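Local coordinates for protein probable TonB-dependent receptor (Pseudomonas aeruginosa, PDB 4K3F) that probably binds methionine in the periplasm as the substrate-binding lipoprotein of a transport system, at residues A116-D121 / I126-N131. Numbering follows the deposited sequence. Where two conformers were deposited one is given.
Sequences ALLLLD and IKLKDN
I126 and L128, set two residues apart on an extended chain, push their side chains against the helix that the chain has just left. CD1 of I126 lies 3.8 Å from CB of L120 and also meets CD2 of L117, the side chains of I126 and L117 crossing at a slant. CD1 of L128 fits among L117, the CB of D121 and, in one of its two conformers, L118, whose side chain runs nearly perpendicular to that of L128. The unit is a short connection from helix 110-122 to strand 127-128 within one lobe of a periplasmic binding protein fold: the helix rests on strand 103-107 through L117 and L120, while strand 127-128 pairs with strand 141-143, whose I141 touches both I126 and L128. Toward solvent the packing gives way to polar links. OD2 of D121 takes the N-H of L128 on its anti lone pair, 2.8 Å from that N in an almost straight bond; a chi1 of 174° swings the carboxylate away from the aspartate's own N. A water donates to the same OD2 and to the L128 O, with a weak link to K127 NZ, which stands 4.8 Å from OD2 of D121, not in direct contact, and may help stabilise the negative charge. A second water bridges D121 O and I126 O.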
loop_
_atom_site.group_PDB
_atom_site.type_symbol
_atom_site.label_atom_id
_atom_site.label_comp_id
_atom_site.label_asym_id
_atom_site.label_seq_id
_atom_site.Cartn_x
_atom_site.Cartn_y
_atom_site.Cartn_z
ATOM N N ALA A 116 1.044 8.533 6.946
ATOM C CA ALA A 116 1.277 8.188 8.333
ATOM C C ALA A 116 1.078 9.388 9.236
ATOM O O ALA A 116 0.413 9.274 10.270
ATOM C CB ALA A 116 2.683 7.622 8.504
ATOM N N LEU A 117 1.625 10.560 8.829
ATOM C CA LEU A 117 1.453 11.766 9.642
ATOM C C LEU A 117 -0.038 12.139 9.740
ATOM O O LEU A 117 -0.512 12.596 10.790
ATOM C CB LEU A 117 2.252 12.922 9.067
ATOM C CG LEU A 117 3.765 12.784 9.218
ATOM C CD1 LEU A 117 4.486 13.847 8.390
ATOM C CD2 LEU A 117 4.155 12.907 10.685
ATOM N N LEU A 118 -0.770 11.969 8.643
ATOM C CA LEU A 118 -2.213 12.246 8.668
ATOM C C LEU A 118 -2.980 11.325 9.617
ATOM O O LEU A 118 -3.920 11.771 10.276
ATOM C CB LEU A 118 -2.809 12.174 7.256
ATOM C CG LEU A 118 -2.399 13.338 6.344
ATOM C CD1 LEU A 118 -2.958 13.117 4.949
ATOM C CD2 LEU A 118 -2.876 14.671 6.857
ATOM N N LEU A 119 -2.579 10.061 9.705
ATOM C CA LEU A 119 -3.178 9.132 10.674
ATOM C C LEU A 119 -2.838 9.602 12.089
ATOM O O LEU A 119 -3.705 9.596 12.978
ATOM C CB LEU A 119 -2.687 7.680 10.451
ATOM C CG LEU A 119 -3.253 6.678 11.461
ATOM C CD1 LEU A 119 -4.793 6.691 11.466
ATOM C CD2 LEU A 119 -2.690 5.278 11.232
ATOM N N LEU A 120 -1.589 10.007 12.335
ATOM C CA LEU A 120 -1.232 10.533 13.671
ATOM C C LEU A 120 -2.088 11.768 14.004
ATOM O O LEU A 120 -2.514 11.978 15.168
ATOM C CB LEU A 120 0.253 10.886 13.777
ATOM C CG LEU A 120 1.192 9.697 13.646
ATOM C CD1 LEU A 120 2.667 10.124 13.598
ATOM C CD2 LEU A 120 0.972 8.731 14.789
ATOM N N ASP A 121 -2.349 12.596 12.995
ATOM C CA ASP A 121 -3.197 13.773 13.193
ATOM C C ASP A 121 -4.652 13.331 13.504
ATOM O O ASP A 121 -5.285 13.814 14.462
ATOM C CB ASP A 121 -3.068 14.709 11.987
ATOM C CG ASP A 121 -4.045 15.909 12.034
ATOM O OD1 ASP A 121 -5.277 15.722 11.809
ATOM O OD2 ASP A 121 -3.570 17.040 12.241
ATOM N N ILE A 126 -0.489 14.123 17.223
ATOM C CA ILE A 126 0.074 15.414 16.869
ATOM C C ILE A 126 -1.008 16.167 16.143
ATOM O O ILE A 126 -2.088 15.625 15.878
ATOM C CB ILE A 126 1.267 15.296 15.901
ATOM C CG1 ILE A 126 0.770 14.716 14.576
ATOM C CG2 ILE A 126 2.411 14.487 16.521
ATOM C CD1 ILE A 126 1.851 14.332 13.593
ATOM N N LYS A 127 -0.719 17.412 15.797
ATOM C CA LYS A 127 -1.581 18.163 14.908
ATOM C C LYS A 127 -0.721 18.711 13.753
ATOM O O LYS A 127 0.409 19.158 13.965
ATOM C CB LYS A 127 -2.326 19.270 15.646
ATOM C CG LYS A 127 -3.352 19.944 14.758
ATOM C CD LYS A 127 -4.348 20.770 15.549
ATOM C CE LYS A 127 -5.717 20.655 14.919
ATOM N NZ LYS A 127 -5.695 21.109 13.513
ATOM N N LEU A 128 -1.241 18.570 12.528
ATOM C CA LEU A 128 -0.629 19.149 11.343
ATOM C C LEU A 128 -1.267 20.496 10.979
ATOM O O LEU A 128 -2.428 20.757 11.325
ATOM C CB LEU A 128 -0.796 18.194 10.164
ATOM C CG LEU A 128 -0.075 16.833 10.256
ATOM C CD1 LEU A 128 -0.580 15.939 9.144
ATOM C CD2 LEU A 128 1.436 17.006 10.152
ATOM N N LYS A 129 -0.503 21.356 10.294
ATOM C CA LYS A 129 -1.005 22.664 9.852
ATOM C C LYS A 129 -2.299 22.532 9.055
ATOM O O LYS A 129 -2.531 21.520 8.396
ATOM C CB LYS A 129 0.048 23.405 9.018
ATOM C CG LYS A 129 0.375 22.752 7.682
ATOM C CD LYS A 129 1.586 23.400 7.011
ATOM C CE LYS A 129 1.699 22.990 5.540
ATOM N NZ LYS A 129 2.984 23.433 4.907
ATOM N N ASP A 130 -3.133 23.557 9.170
ATOM C CA ASP A 130 -4.461 23.550 8.588
ATOM C C ASP A 130 -4.477 23.361 7.062
ATOM O O ASP A 130 -5.377 22.734 6.510
ATOM C CB ASP A 130 -5.146 24.861 8.954
ATOM C CG ASP A 130 -6.590 24.869 8.547
ATOM O OD1 ASP A 130 -7.379 24.169 9.202
ATOM O OD2 ASP A 130 -6.914 25.555 7.561
ATOM N N ASN A 131 -3.470 23.890 6.385
ATOM C CA ASN A 131 -3.407 23.807 4.922
ATOM C C ASN A 131 -2.614 22.568 4.432
ATOM O O ASN A 131 -2.134 22.535 3.295
ATOM C CB ASN A 131 -2.795 25.098 4.330
ATOM C CG ASN A 131 -1.362 25.348 4.798
ATOM O OD1 ASN A 131 -1.039 25.174 5.976
ATOM N ND2 ASN A 131 -0.504 25.783 3.880
HETATM O O HOH W 1 -4.799 16.055 16.005
HETATM O O HOH W 2 -4.631 19.155 11.098
#